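Local coordinates for Two-component response regulator, LuxR family (Aurantimonas sp., PDB 3CZ5), which probably acts as a DNA-binding transcription regulator of a two-component system, represented here by its CheY-like receiver domain, at residues 21-31 and 115-123; 103-114 and 122-133. One frame throughout, in Å; residues are numbered along the deposited sequence.

Contact 1: 21-31 and 115-123; sequences YRRLIERRPGY and LVQAIEAIL
Arg28 reaches across to Val116 and Glu120, joining the end of helix 15-25 and the turn after it to helix 114-122. In this CheY-like receiver domain helices 15-25 and 114-122 lie on the same side of the parallel sheet, their local axes 10.9 Å apart and inclined by 59°. Arg28 CB rests 4.1 Å from Val116 CG1. CG touches the same methyl while sitting over the centre of the Tyr31 ring, and CD runs past Glu120 OE1. NE then donates to Glu120 OE1 in a nearly straight salt bridge (2.7 Å, 165°). That oxygen lies at the guanidinium edge, yet the carboxylate plane stands almost perpendicular (87°), and OE1 is met nearly end-on along its C-O bond. At the tip, NH1 donates to Pro29 O at 2.8 Å and NH2 is hydrogen-bonded to Ser4 OG, which with NE fixes the rotation of the guanidinium. Beside the salt bridge, Ile25 holds CG1 beside its backbone N and sends CD1 to 3.6 Å from Ile119 CD1; Leu115 CD2 touches both Ile25 CG1 (4.0 Å) and Tyr21 CD1, and Leu115 packs in turn on Leu83 and Phe85 of the sheet. Tyr31 slides past Ile119, its CE2 near Ile119 CG2, and its OH reaches 3.3 Å from Glu120 CA, with Leu123 CD1 beyond at 4.2 Å.

Contact 2: 103-114 and 122-133; sequences SGYVTKSSDPAE and ILAGRRAMSPDI. With PO4 (phosphate ion), chain E.
Thr107, Ser130 and Asp132 each turn OG1, OG or CG into the notch between backbone N and carbonyl carbon (chi1 68°, 56° and 50°), which brings two hydroxyls and a carboxylate together at the C-terminal ends of strands 104-107 and 128-129 of a beta-alpha-beta unit. Asp132 OD1 is hydrogen-bonded to Thr107 OG1 at 2.7 Å and OD2 to Ser110 OG at 2.8 Å. Ser130 OG donates to the same OD2 from above the carboxylate plane and accepts from Thr107 N at 3.2 Å. With an alanine here instead of Asp132, the hydroxyls of Thr107, Ser110 and Ser130 would probably lose the carboxylate they share, weakening the tie between the 107-110 turn and the start of helix 131-142. Behind the cluster the strands pair in parallel, Gly104 with Ala128 and Tyr105 with Met129, and Ala128 N donates to Ser103 O at 3.0 Å. Ile133 CD1 meets the edge of the Tyr105 ring, whose OH bonds to His88 O. From the same turn Lys108 NZ donates to phosphate O2 at 2.7 Å and forms a salt bridge with Asp58, the predicted phosphorylation site, unmodified here; the phosphate, probably from the crystallisation liquor and also held by Leu59 N, Thr60 N and Thr86 OG1, is consistent with a site able to hold a phosphoryl group.

From the N terminus the chain first supplies 21-31, then runs through strands 31-37, 54-57 and 82-86 and the helices between them before 103-114 opens contact 2. Helix 114-122 follows and returns to the first helix, closing contact 1 over 83 intervening residues. The chain then turns back to lay 122-133 beside 103-114, a short closure spanning only that helix. The contacts therefore cross rather than nest, with centres about 11 Å apart, and they share Ile122 and Leu123. Helix 114-122 is the common piece: Ala118 CB packs on both Val106 CG2 and Ala128 CB, while Tyr21 CE2 lies near Lys108 CE. Together they tie the N-terminal helix, the last two strands and the C-terminal helix.

Contact 1: 21-31 and 115-123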
# COMPACT_ATOMS: atom_id res chain seq x y z
N TYR A 21 3.54 -2.87 -12.30
CA TYR A 21 3.16 -1.75 -11.47
C TYR A 21 4.32 -0.83 -11.24
O TYR A 21 4.13 0.39 -11.11
CB TYR A 21 2.62 -2.20 -10.15
CG TYR A 21 1.26 -2.79 -10.25
CD1 TYR A 21 0.30 -2.11 -10.89
CD2 TYR A 21 0.95 -4.01 -9.67
CE1 TYR A 21 -0.94 -2.58 -11.00
CE2 TYR A 21 -0.34 -4.52 -9.75
CZ TYR A 21 -1.28 -3.77 -10.45
OH TYR A 21 -2.60 -4.17 -10.65
N ARG A 22 5.54 -1.36 -11.17
CA ARG A 22 6.64 -0.40 -11.10
C ARG A 22 6.59 0.58 -12.28
O ARG A 22 6.71 1.81 -12.15
CB ARG A 22 7.96 -1.11 -11.13
CG ARG A 22 9.10 -0.15 -11.47
CD ARG A 22 10.37 -0.96 -11.39
NE ARG A 22 10.69 -1.62 -12.68
CZ ARG A 22 10.79 -0.95 -13.82
NH1 ARG A 22 10.62 0.35 -13.82
NH2 ARG A 22 11.10 -1.56 -14.94
N ARG A 23 6.42 0.03 -13.46
CA ARG A 23 6.48 0.88 -14.64
C ARG A 23 5.30 1.83 -14.65
O ARG A 23 5.38 2.91 -15.19
CB ARG A 23 6.61 0.05 -15.91
CG ARG A 23 7.82 -0.89 -15.81
CD ARG A 23 7.88 -1.95 -16.92
NE ARG A 23 8.07 -1.36 -18.25
CZ ARG A 23 7.66 -1.94 -19.38
NH1 ARG A 23 7.07 -3.15 -19.34
NH2 ARG A 23 7.87 -1.34 -20.56
N LEU A 24 4.21 1.44 -14.02
CA LEU A 24 3.09 2.37 -13.95
C LEU A 24 3.43 3.48 -13.00
O LEU A 24 3.28 4.63 -13.32
CB LEU A 24 1.82 1.69 -13.43
CG LEU A 24 0.53 2.43 -13.73
CD1 LEU A 24 0.44 2.72 -15.19
CD2 LEU A 24 -0.62 1.60 -13.33
N ILE A 25 3.89 3.13 -11.82
CA ILE A 25 4.19 4.15 -10.86
C ILE A 25 5.22 5.14 -11.39
O ILE A 25 5.19 6.35 -11.01
CB ILE A 25 4.73 3.56 -9.58
CG1 ILE A 25 3.77 2.50 -9.05
CG2 ILE A 25 4.79 4.62 -8.53
CD1 ILE A 25 3.89 2.23 -7.62
N GLU A 26 6.12 4.66 -12.24
CA GLU A 26 7.22 5.55 -12.60
C GLU A 26 6.92 6.43 -13.78
O GLU A 26 7.75 7.21 -14.19
CB GLU A 26 8.51 4.81 -12.81
CG GLU A 26 9.12 4.34 -11.55
CD GLU A 26 10.42 3.66 -11.83
OE1 GLU A 26 10.75 3.68 -13.04
OE2 GLU A 26 11.10 3.16 -10.88
N ARG A 27 5.72 6.35 -14.29
CA ARG A 27 5.35 7.27 -15.37
C ARG A 27 5.00 8.62 -14.74
O ARG A 27 4.96 9.65 -15.42
CB ARG A 27 4.22 6.73 -16.24
CG ARG A 27 4.43 5.23 -16.63
CD ARG A 27 3.43 4.70 -17.68
NE ARG A 27 3.96 3.64 -18.56
CZ ARG A 27 3.64 2.34 -18.49
NH1 ARG A 27 2.77 1.92 -17.55
NH2 ARG A 27 4.17 1.45 -19.34
N ARG A 28 4.76 8.61 -13.42
CA ARG A 28 4.56 9.85 -12.73
C ARG A 28 5.96 10.29 -12.36
O ARG A 28 6.59 9.66 -11.54
CB ARG A 28 3.65 9.64 -11.53
CG ARG A 28 3.90 10.39 -10.24
CD ARG A 28 4.23 11.89 -10.36
NE ARG A 28 3.70 12.76 -9.29
CZ ARG A 28 4.44 13.58 -8.55
NH1 ARG A 28 5.77 13.65 -8.74
NH2 ARG A 28 3.85 14.32 -7.61
N PRO A 29 6.46 11.36 -13.03
CA PRO A 29 7.90 11.60 -12.94
C PRO A 29 8.14 12.15 -11.56
O PRO A 29 7.19 12.57 -10.92
CB PRO A 29 8.15 12.63 -14.08
CG PRO A 29 6.94 13.34 -14.22
CD PRO A 29 5.77 12.45 -13.77
N GLY A 30 9.38 12.07 -11.10
CA GLY A 30 9.68 12.20 -9.67
C GLY A 30 9.57 10.91 -8.82
O GLY A 30 10.28 10.73 -7.85
N TYR A 31 8.68 10.00 -9.16
CA TYR A 31 8.51 8.79 -8.37
C TYR A 31 9.53 7.64 -8.66
O TYR A 31 9.51 7.06 -9.72
CB TYR A 31 7.09 8.30 -8.59
CG TYR A 31 6.04 9.15 -7.86
CD1 TYR A 31 6.34 10.46 -7.42
CD2 TYR A 31 4.75 8.66 -7.62
CE1 TYR A 31 5.35 11.25 -6.72
CE2 TYR A 31 3.80 9.40 -6.93
CZ TYR A 31 4.08 10.70 -6.50
OH TYR A 31 3.08 11.39 -5.83
N LEU A 115 -3.82 3.88 -8.19
CA LEU A 115 -2.59 3.60 -7.57
C LEU A 115 -1.81 4.92 -7.43
O LEU A 115 -1.49 5.34 -6.31
CB LEU A 115 -1.88 2.57 -8.44
CG LEU A 115 -0.56 2.28 -7.78
CD1 LEU A 115 -0.81 2.09 -6.25
CD2 LEU A 115 0.10 1.10 -8.37
N VAL A 116 -1.53 5.61 -8.54
CA VAL A 116 -0.65 6.74 -8.39
C VAL A 116 -1.33 7.83 -7.59
O VAL A 116 -0.79 8.29 -6.61
CB VAL A 116 -0.19 7.25 -9.67
CG1 VAL A 116 0.18 8.73 -9.50
CG2 VAL A 116 0.99 6.43 -10.12
N GLN A 117 -2.53 8.20 -7.95
CA GLN A 117 -3.32 9.09 -7.08
C GLN A 117 -3.20 8.80 -5.57
O GLN A 117 -2.81 9.68 -4.77
CB GLN A 117 -4.80 9.02 -7.43
CG GLN A 117 -5.12 9.24 -8.83
CD GLN A 117 -5.28 10.67 -9.03
OE1 GLN A 117 -5.64 11.38 -8.07
NE2 GLN A 117 -5.02 11.15 -10.25
N ALA A 118 -3.58 7.58 -5.17
CA ALA A 118 -3.39 7.17 -3.77
C ALA A 118 -1.97 7.50 -3.29
O ALA A 118 -1.77 8.30 -2.39
CB ALA A 118 -3.63 5.71 -3.64
N ILE A 119 -0.97 6.89 -3.88
CA ILE A 119 0.40 7.28 -3.52
C ILE A 119 0.57 8.84 -3.37
O ILE A 119 1.18 9.32 -2.38
CB ILE A 119 1.34 6.80 -4.59
CG1 ILE A 119 1.45 5.30 -4.56
CG2 ILE A 119 2.73 7.42 -4.47
CD1 ILE A 119 2.20 4.76 -5.78
N GLU A 120 0.07 9.58 -4.36
CA GLU A 120 0.13 11.03 -4.40
C GLU A 120 -0.48 11.65 -3.15
O GLU A 120 0.15 12.49 -2.49
CB GLU A 120 -0.63 11.59 -5.60
CG GLU A 120 -0.17 11.02 -6.92
CD GLU A 120 -0.06 12.08 -8.04
OE1 GLU A 120 1.10 12.33 -8.51
OE2 GLU A 120 -1.13 12.66 -8.44
N ALA A 121 -1.71 11.24 -2.82
CA ALA A 121 -2.43 11.75 -1.66
C ALA A 121 -1.88 11.36 -0.34
O ALA A 121 -2.11 12.09 0.63
CB ALA A 121 -3.82 11.27 -1.67
N ILE A 122 -1.30 10.17 -0.25
CA ILE A 122 -0.74 9.71 1.00
C ILE A 122 0.46 10.62 1.33
O ILE A 122 0.64 11.11 2.49
CB ILE A 122 -0.30 8.25 0.93
CG1 ILE A 122 -1.44 7.37 1.40
CG2 ILE A 122 0.75 7.99 1.92
CD1 ILE A 122 -1.55 6.06 0.58
N LEU A 123 1.26 10.87 0.28
CA LEU A 123 2.46 11.73 0.38
C LEU A 123 2.07 13.18 0.63
O LEU A 123 2.89 14.05 0.98
CB LEU A 123 3.26 11.60 -0.90
CG LEU A 123 3.99 10.28 -1.03
CD1 LEU A 123 4.85 10.16 -2.26
CD2 LEU A 123 4.93 10.09 0.17

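Contact 2: 103-114 and 122-133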
# COMPACT_ATOMS: atom_id res chain seq x y z
N SER A 103 -1.93 3.77 5.66
CA SER A 103 -2.52 5.04 5.38
C SER A 103 -3.35 5.01 4.13
O SER A 103 -3.86 5.99 3.70
CB SER A 103 -1.45 6.10 5.23
OG SER A 103 -0.28 5.67 5.81
N GLY A 104 -3.47 3.87 3.53
CA GLY A 104 -4.21 3.82 2.26
C GLY A 104 -4.67 2.40 1.97
O GLY A 104 -4.01 1.45 2.33
N TYR A 105 -5.81 2.19 1.34
CA TYR A 105 -6.14 0.80 1.00
C TYR A 105 -6.79 0.92 -0.33
O TYR A 105 -7.88 1.52 -0.42
CB TYR A 105 -7.09 0.24 2.00
CG TYR A 105 -7.39 -1.17 1.81
CD1 TYR A 105 -6.91 -2.14 2.66
CD2 TYR A 105 -8.15 -1.57 0.76
CE1 TYR A 105 -7.20 -3.47 2.47
CE2 TYR A 105 -8.46 -2.91 0.55
CZ TYR A 105 -7.99 -3.85 1.41
OH TYR A 105 -8.35 -5.17 1.16
N VAL A 106 -6.11 0.40 -1.37
CA VAL A 106 -6.57 0.59 -2.75
C VAL A 106 -6.81 -0.75 -3.44
O VAL A 106 -6.11 -1.69 -3.12
CB VAL A 106 -5.55 1.37 -3.51
CG1 VAL A 106 -5.64 1.04 -4.94
CG2 VAL A 106 -5.78 2.88 -3.28
N THR A 107 -7.80 -0.89 -4.31
CA THR A 107 -8.04 -2.19 -4.92
C THR A 107 -7.50 -2.31 -6.35
O THR A 107 -7.56 -1.40 -7.15
CB THR A 107 -9.49 -2.65 -4.90
OG1 THR A 107 -10.29 -1.82 -5.77
CG2 THR A 107 -9.97 -2.62 -3.52
N LYS A 108 -6.96 -3.47 -6.66
CA LYS A 108 -6.27 -3.71 -7.88
C LYS A 108 -7.18 -3.73 -9.11
O LYS A 108 -6.68 -3.60 -10.22
CB LYS A 108 -5.50 -5.01 -7.78
CG LYS A 108 -4.18 -4.82 -7.10
CD LYS A 108 -3.34 -6.08 -7.03
CE LYS A 108 -1.95 -5.65 -6.70
NZ LYS A 108 -1.37 -6.65 -5.86
N SER A 109 -8.49 -3.87 -8.93
CA SER A 109 -9.35 -3.74 -10.08
C SER A 109 -10.02 -2.40 -10.08
O SER A 109 -11.09 -2.26 -10.70
CB SER A 109 -10.42 -4.82 -10.08
OG SER A 109 -10.89 -5.06 -8.75
N SER A 110 -9.44 -1.41 -9.41
CA SER A 110 -10.01 -0.07 -9.51
C SER A 110 -9.44 0.52 -10.76
O SER A 110 -8.66 -0.14 -11.44
CB SER A 110 -9.67 0.79 -8.30
OG SER A 110 -10.08 0.20 -7.06
N ASP A 111 -9.78 1.74 -11.13
CA ASP A 111 -9.17 2.21 -12.35
C ASP A 111 -7.65 2.25 -12.12
O ASP A 111 -7.20 2.78 -11.13
CB ASP A 111 -9.70 3.56 -12.78
CG ASP A 111 -9.09 4.00 -14.12
OD1 ASP A 111 -9.89 4.18 -15.09
OD2 ASP A 111 -7.82 4.10 -14.22
N PRO A 112 -6.84 1.69 -13.03
CA PRO A 112 -5.39 1.80 -12.82
C PRO A 112 -4.85 3.10 -12.15
O PRO A 112 -4.00 2.98 -11.22
CB PRO A 112 -4.83 1.62 -14.24
CG PRO A 112 -5.99 1.01 -15.06
CD PRO A 112 -7.13 0.74 -14.12
N ALA A 113 -5.32 4.28 -12.62
CA ALA A 113 -4.91 5.62 -12.12
C ALA A 113 -4.86 5.65 -10.59
O ALA A 113 -3.98 6.29 -10.00
CB ALA A 113 -5.83 6.68 -12.58
N GLU A 114 -5.78 4.93 -9.98
CA GLU A 114 -5.94 4.90 -8.54
C GLU A 114 -4.63 4.83 -7.74
O GLU A 114 -4.37 5.58 -6.73
CB GLU A 114 -6.81 3.71 -8.18
CG GLU A 114 -8.22 4.04 -8.42
CD GLU A 114 -8.67 5.21 -7.56
OE1 GLU A 114 -7.94 5.58 -6.55
OE2 GLU A 114 -9.79 5.71 -7.88
N ILE A 122 -1.30 10.17 -0.25
CA ILE A 122 -0.74 9.71 1.00
C ILE A 122 0.46 10.62 1.33
O ILE A 122 0.64 11.11 2.49
CB ILE A 122 -0.30 8.25 0.93
CG1 ILE A 122 -1.44 7.37 1.40
CG2 ILE A 122 0.75 7.99 1.92
CD1 ILE A 122 -1.55 6.06 0.58
N LEU A 123 1.26 10.87 0.28
CA LEU A 123 2.46 11.73 0.38
C LEU A 123 2.07 13.18 0.63
O LEU A 123 2.89 14.05 0.98
CB LEU A 123 3.26 11.60 -0.90
CG LEU A 123 3.99 10.28 -1.03
CD1 LEU A 123 4.85 10.16 -2.26
CD2 LEU A 123 4.93 10.09 0.17
N ALA A 124 0.78 13.44 0.48
CA ALA A 124 0.28 14.78 0.57
C ALA A 124 -0.06 14.86 2.00
O ALA A 124 -0.24 15.96 2.53
CB ALA A 124 -1.00 15.00 -0.30
N GLY A 125 -0.20 13.70 2.60
CA GLY A 125 -0.53 13.61 4.00
C GLY A 125 -1.95 13.16 4.25
O GLY A 125 -2.38 13.22 5.39
N ARG A 126 -2.69 12.72 3.22
CA ARG A 126 -4.06 12.23 3.44
C ARG A 126 -4.16 10.72 3.36
O ARG A 126 -3.19 10.02 3.00
CB ARG A 126 -5.06 12.87 2.48
CG ARG A 126 -4.73 14.35 2.20
CD ARG A 126 -5.68 15.02 1.24
NE ARG A 126 -5.87 14.32 -0.04
CZ ARG A 126 -5.35 14.72 -1.21
NH1 ARG A 126 -4.60 15.83 -1.26
NH2 ARG A 126 -5.59 14.03 -2.34
N ARG A 127 -5.33 10.22 3.72
CA ARG A 127 -5.58 8.79 3.74
C ARG A 127 -6.24 8.32 2.43
O ARG A 127 -7.22 8.92 1.98
CB ARG A 127 -6.47 8.52 4.94
CG ARG A 127 -6.32 7.17 5.57
CD ARG A 127 -7.50 6.85 6.43
NE ARG A 127 -7.75 7.91 7.40
CZ ARG A 127 -7.00 8.10 8.48
NH1 ARG A 127 -5.96 7.29 8.72
NH2 ARG A 127 -7.30 9.09 9.33
N ALA A 128 -5.71 7.29 1.80
CA ALA A 128 -6.16 6.98 0.45
C ALA A 128 -6.99 5.71 0.42
O ALA A 128 -6.64 4.69 1.03
CB ALA A 128 -5.02 6.92 -0.52
N MET A 129 -8.10 5.82 -0.32
CA MET A 129 -9.17 4.81 -0.43
C MET A 129 -9.69 4.83 -1.87
O MET A 129 -10.31 5.79 -2.30
CB MET A 129 -10.34 5.19 0.50
CG MET A 129 -10.58 4.19 1.61
SD MET A 129 -11.75 4.73 2.83
CE MET A 129 -11.03 6.30 3.16
N SER A 130 -9.50 3.79 -2.64
CA SER A 130 -10.30 3.80 -3.84
C SER A 130 -11.86 3.87 -3.53
O SER A 130 -12.35 3.56 -2.41
CB SER A 130 -9.90 2.66 -4.76
OG SER A 130 -10.00 1.46 -4.08
N PRO A 131 -12.63 4.34 -4.54
CA PRO A 131 -14.07 4.44 -4.56
C PRO A 131 -14.75 3.19 -4.07
O PRO A 131 -15.61 3.22 -3.20
CB PRO A 131 -14.37 4.60 -6.03
CG PRO A 131 -13.12 4.58 -6.72
CD PRO A 131 -12.09 4.97 -5.75
N ASP A 132 -14.40 2.06 -4.64
CA ASP A 132 -15.15 0.87 -4.31
C ASP A 132 -15.10 0.57 -2.82
O ASP A 132 -16.09 0.15 -2.22
CB ASP A 132 -14.66 -0.30 -5.12
CG ASP A 132 -13.17 -0.44 -5.06
OD1 ASP A 132 -12.80 -1.54 -4.72
OD2 ASP A 132 -12.32 0.44 -5.39
N ILE A 133 -13.99 0.86 -2.18
CA ILE A 133 -13.92 0.56 -0.75
C ILE A 133 -14.53 1.65 0.12
O ILE A 133 -15.20 1.35 1.14
CB ILE A 133 -12.49 0.29 -0.34
CG1 ILE A 133 -12.22 -1.22 -0.42
CG2 ILE A 133 -12.19 0.85 1.05
CD1 ILE A 133 -10.89 -1.42 -1.00
P PO4 E . -3.14 -9.37 -3.25
O1 PO4 E . -4.34 -10.19 -3.55
O2 PO4 E . -2.65 -8.44 -4.34
O3 PO4 E . -3.33 -8.61 -1.97
O4 PO4 E . -2.25 -10.56 -2.97